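Local coordinates for protein tRNA (adenine(22)-N(1))-methyltransferase (Bacillus subtilis, PDB 6Q56) that catalyses the S-adenosyl-L-methionine-dependent methylation of adenine 22 in tRNA, producing N(1)-methyladenosine, at residues L105-G114 with E131-A139. The protein carries 2 engineered substitutions. Numbering follows the deposited sequence.
Sequences LEAGKDKLTG and EWLYKERYA
The indole of Trp132 lies between Leu105, whose CB sits over one face, 3.4 Å from the six-membered ring centroid and 9° off its normal (a CH-pi contact), and Glu136, whose CG lies over the opposite face, offset toward the rim; Glu106, Lys109 and Leu112 reach its edge. This joins helices 98-107 and 127-135 of the Rossmann-type methyltransferase fold; both segments pack side chains on strand 117-122, Leu105 on Leu120 and Leu133 on Leu118. Trp132 extends toward helix 98-107 because chi1 of -175° puts CG opposite the main-chain nitrogen, and NE1 donates to the anti lone pair of Glu106 OE1 at 2.7 Å; the N-H...O angle of 144° shows a bent bond. The same OE1 accepts Lys135 NZ at 2.8 Å from above the carboxylate plane. A leucine in place of Trp132 would probably leave Glu106 OE1 without one of its two donors and open a gap between Leu105 and Glu136. At the CH2 edge of the indole, Leu112 CD1 also packs 3.5 Å from Tyr138 OH. Glu106, Lys109, Lys135 and Glu136 form a salt-bridge network in which Glu106 OE1 and Glu136 OE2 approach to 3.0 Å, a closeness the two lysines probably offset: Glu136 OE2 takes 2.7 Å bonds from both Lys109 NZ and Lys135 NZ.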
loop_
_atom_site.group_PDB
_atom_site.type_symbol
_atom_site.label_atom_id
_atom_site.label_comp_id
_atom_site.label_asym_id
_atom_site.label_seq_id
_atom_site.Cartn_x
_atom_site.Cartn_y
_atom_site.Cartn_z
ATOM N N LEU A 105 8.289 5.805 -1.920
ATOM C CA LEU A 105 8.664 5.241 -3.208
ATOM C C LEU A 105 9.334 6.271 -4.111
ATOM O O LEU A 105 10.341 5.989 -4.732
ATOM C CB LEU A 105 7.448 4.677 -3.936
ATOM C CG LEU A 105 6.921 3.276 -3.621
ATOM C CD1 LEU A 105 8.012 2.270 -3.326
ATOM C CD2 LEU A 105 5.888 3.296 -2.522
ATOM N N GLU A 106 8.759 7.461 -4.185
ATOM C CA GLU A 106 9.298 8.514 -5.034
ATOM C C GLU A 106 10.640 9.037 -4.536
ATOM O O GLU A 106 11.540 9.273 -5.321
ATOM C CB GLU A 106 8.299 9.657 -5.157
ATOM C CG GLU A 106 8.796 10.857 -5.947
ATOM C CD GLU A 106 8.993 10.568 -7.420
ATOM O OE1 GLU A 106 8.413 9.603 -7.930
ATOM O OE2 GLU A 106 9.734 11.318 -8.069
ATOM N N ALA A 107 10.767 9.212 -3.232
ATOM C CA ALA A 107 12.003 9.720 -2.658
ATOM C C ALA A 107 13.158 8.746 -2.824
ATOM O O ALA A 107 14.303 9.154 -2.904
ATOM C CB ALA A 107 11.809 10.052 -1.192
ATOM N N GLY A 108 12.858 7.458 -2.870
ATOM C CA GLY A 108 13.899 6.466 -3.004
ATOM C C GLY A 108 13.844 5.604 -4.240
ATOM O O GLY A 108 14.318 4.483 -4.220
ATOM N N LYS A 109 13.279 6.117 -5.321
ATOM C CA LYS A 109 13.193 5.334 -6.541
ATOM C C LYS A 109 14.554 5.116 -7.178
ATOM O O LYS A 109 14.674 4.353 -8.117
ATOM C CB LYS A 109 12.228 5.957 -7.537
ATOM C CG LYS A 109 12.567 7.351 -8.002
ATOM C CD LYS A 109 11.511 7.815 -8.985
ATOM C CE LYS A 109 11.747 9.231 -9.456
ATOM N NZ LYS A 109 10.850 9.557 -10.590
ATOM N N ASP A 110 15.572 5.786 -6.653
ATOM C CA ASP A 110 16.936 5.632 -7.141
ATOM C C ASP A 110 17.460 4.278 -6.690
ATOM O O ASP A 110 18.357 3.709 -7.302
ATOM C CB ASP A 110 17.843 6.698 -6.552
ATOM C CG ASP A 110 17.536 8.081 -7.064
ATOM O OD1 ASP A 110 16.986 8.200 -8.175
ATOM O OD2 ASP A 110 17.855 9.053 -6.351
ATOM N N LYS A 111 16.890 3.775 -5.604
ATOM C CA LYS A 111 17.288 2.500 -5.043
ATOM C C LYS A 111 16.589 1.348 -5.729
ATOM O O LYS A 111 16.865 0.191 -5.440
ATOM C CB LYS A 111 16.948 2.464 -3.558
ATOM C CG LYS A 111 17.605 3.557 -2.740
ATOM C CD LYS A 111 19.096 3.341 -2.649
ATOM C CE LYS A 111 19.773 4.432 -1.849
ATOM N NZ LYS A 111 19.474 4.318 -0.405
ATOM N N LEU A 112 15.678 1.664 -6.632
ATOM C CA LEU A 112 14.932 0.633 -7.329
ATOM C C LEU A 112 15.426 0.362 -8.728
ATOM O O LEU A 112 15.761 1.272 -9.468
ATOM C CB LEU A 112 13.465 1.030 -7.417
ATOM C CG LEU A 112 12.797 1.340 -6.087
ATOM C CD1 LEU A 112 11.415 1.926 -6.300
ATOM C CD2 LEU A 112 12.734 0.092 -5.240
ATOM N N THR A 113 15.454 -0.911 -9.086
ATOM C CA THR A 113 15.858 -1.324 -10.410
ATOM C C THR A 113 14.601 -1.367 -11.257
ATOM O O THR A 113 14.637 -1.141 -12.461
ATOM C CB THR A 113 16.466 -2.726 -10.397
ATOM O OG1 THR A 113 15.437 -3.683 -10.139
ATOM C CG2 THR A 113 17.523 -2.836 -9.335
ATOM N N GLY A 114 13.487 -1.666 -10.601
ATOM C CA GLY A 114 12.202 -1.746 -11.260
ATOM C C GLY A 114 11.635 -3.148 -11.254
ATOM O O GLY A 114 10.437 -3.345 -11.403
ATOM N N GLU A 131 -1.317 6.111 -8.522
ATOM C CA GLU A 131 -0.886 7.193 -9.386
ATOM C C GLU A 131 0.624 7.140 -9.554
ATOM O O GLU A 131 1.133 7.309 -10.647
ATOM C CB GLU A 131 -1.331 8.543 -8.833
ATOM C CG GLU A 131 -2.822 8.787 -8.967
ATOM C CD GLU A 131 -3.253 10.135 -8.436
ATOM O OE1 GLU A 131 -2.445 10.793 -7.779
ATOM O OE2 GLU A 131 -4.405 10.531 -8.673
ATOM N N TRP A 132 1.335 6.895 -8.463
ATOM C CA TRP A 132 2.783 6.808 -8.516
ATOM C C TRP A 132 3.220 5.599 -9.333
ATOM O O TRP A 132 4.107 5.698 -10.157
ATOM C CB TRP A 132 3.378 6.730 -7.118
ATOM C CG TRP A 132 4.847 6.749 -7.142
ATOM C CD1 TRP A 132 5.646 7.840 -7.134
ATOM C CD2 TRP A 132 5.709 5.619 -7.212
ATOM N NE1 TRP A 132 6.956 7.466 -7.182
ATOM C CE2 TRP A 132 7.023 6.102 -7.232
ATOM C CE3 TRP A 132 5.498 4.245 -7.254
ATOM C CZ2 TRP A 132 8.118 5.261 -7.291
ATOM C CZ3 TRP A 132 6.584 3.416 -7.313
ATOM C CH2 TRP A 132 7.877 3.923 -7.330
ATOM N N LEU A 133 2.586 4.462 -9.093
ATOM C CA LEU A 133 2.909 3.238 -9.806
ATOM C C LEU A 133 2.742 3.403 -11.309
ATOM O O LEU A 133 3.598 3.007 -12.087
ATOM C CB LEU A 133 2.016 2.093 -9.341
ATOM C CG LEU A 133 2.301 1.503 -7.973
ATOM C CD1 LEU A 133 1.293 0.417 -7.679
ATOM C CD2 LEU A 133 3.713 0.964 -7.892
ATOM N N TYR A 134 1.632 3.994 -11.708
ATOM C CA TYR A 134 1.346 4.196 -13.117
ATOM C C TYR A 134 2.390 5.085 -13.786
ATOM O O TYR A 134 2.561 5.054 -14.990
ATOM C CB TYR A 134 -0.048 4.795 -13.292
ATOM C CG TYR A 134 -0.504 4.843 -14.714
ATOM C CD1 TYR A 134 -1.186 3.786 -15.276
ATOM C CD2 TYR A 134 -0.244 5.943 -15.500
ATOM C CE1 TYR A 134 -1.602 3.826 -16.586
ATOM C CE2 TYR A 134 -0.652 5.992 -16.811
ATOM C CZ TYR A 134 -1.334 4.933 -17.348
ATOM O OH TYR A 134 -1.746 4.982 -18.648
ATOM N N LYS A 135 2.929 6.001 -13.006
ATOM C CA LYS A 135 3.862 6.981 -13.512
ATOM C C LYS A 135 5.249 6.410 -13.653
ATOM O O LYS A 135 5.979 6.774 -14.552
ATOM C CB LYS A 135 3.870 8.203 -12.593
ATOM C CG LYS A 135 5.086 9.098 -12.714
ATOM C CD LYS A 135 4.985 10.317 -11.821
ATOM C CE LYS A 135 5.321 9.995 -10.377
ATOM N NZ LYS A 135 6.779 9.899 -10.133
ATOM N N GLU A 136 5.622 5.521 -12.739
ATOM C CA GLU A 136 6.946 4.914 -12.771
ATOM C C GLU A 136 6.920 3.624 -13.575
ATOM O O GLU A 136 7.845 2.814 -13.501
ATOM C CB GLU A 136 7.437 4.633 -11.349
ATOM C CG GLU A 136 7.543 5.870 -10.474
ATOM C CD GLU A 136 8.545 6.877 -11.004
ATOM O OE1 GLU A 136 9.226 6.568 -12.006
ATOM O OE2 GLU A 136 8.654 7.975 -10.421
ATOM N N ARG A 137 5.854 3.437 -14.346
ATOM C CA ARG A 137 5.226 2.452 -15.315
ATOM C C ARG A 137 4.862 1.035 -14.775
ATOM O O ARG A 137 4.399 0.168 -15.518
ATOM C CB ARG A 137 5.977 2.342 -16.679
ATOM C CG ARG A 137 6.056 3.652 -17.448
ATOM C CD ARG A 137 6.799 3.480 -18.764
ATOM N NE ARG A 137 6.147 2.512 -19.641
ATOM C CZ ARG A 137 5.215 2.824 -20.534
ATOM N NH1 ARG A 137 4.820 4.082 -20.673
ATOM N NH2 ARG A 137 4.674 1.878 -21.290
ATOM N N TYR A 138 5.087 0.844 -13.480
ATOM C CA TYR A 138 4.802 -0.424 -12.824
ATOM C C TYR A 138 3.432 -0.955 -13.223
ATOM O O TYR A 138 2.569 -0.208 -13.684
ATOM C CB TYR A 138 4.874 -0.266 -11.303
ATOM C CG TYR A 138 6.247 0.109 -10.793
ATOM C CD1 TYR A 138 7.182 -0.868 -10.478
ATOM C CD2 TYR A 138 6.607 1.439 -10.623
ATOM C CE1 TYR A 138 8.438 -0.531 -10.011
ATOM C CE2 TYR A 138 7.861 1.785 -10.156
ATOM C CZ TYR A 138 8.772 0.796 -9.851
ATOM O OH TYR A 138 10.022 1.136 -9.386
ATOM N N ALA A 139 3.248 -2.255 -13.038
ATOM C CA ALA A 139 2.009 -2.913 -13.362
ATOM C C ALA A 139 1.460 -3.571 -12.106
ATOM O O ALA A 139 2.156 -4.311 -11.427
ATOM C CB ALA A 139 2.237 -3.948 -14.437
#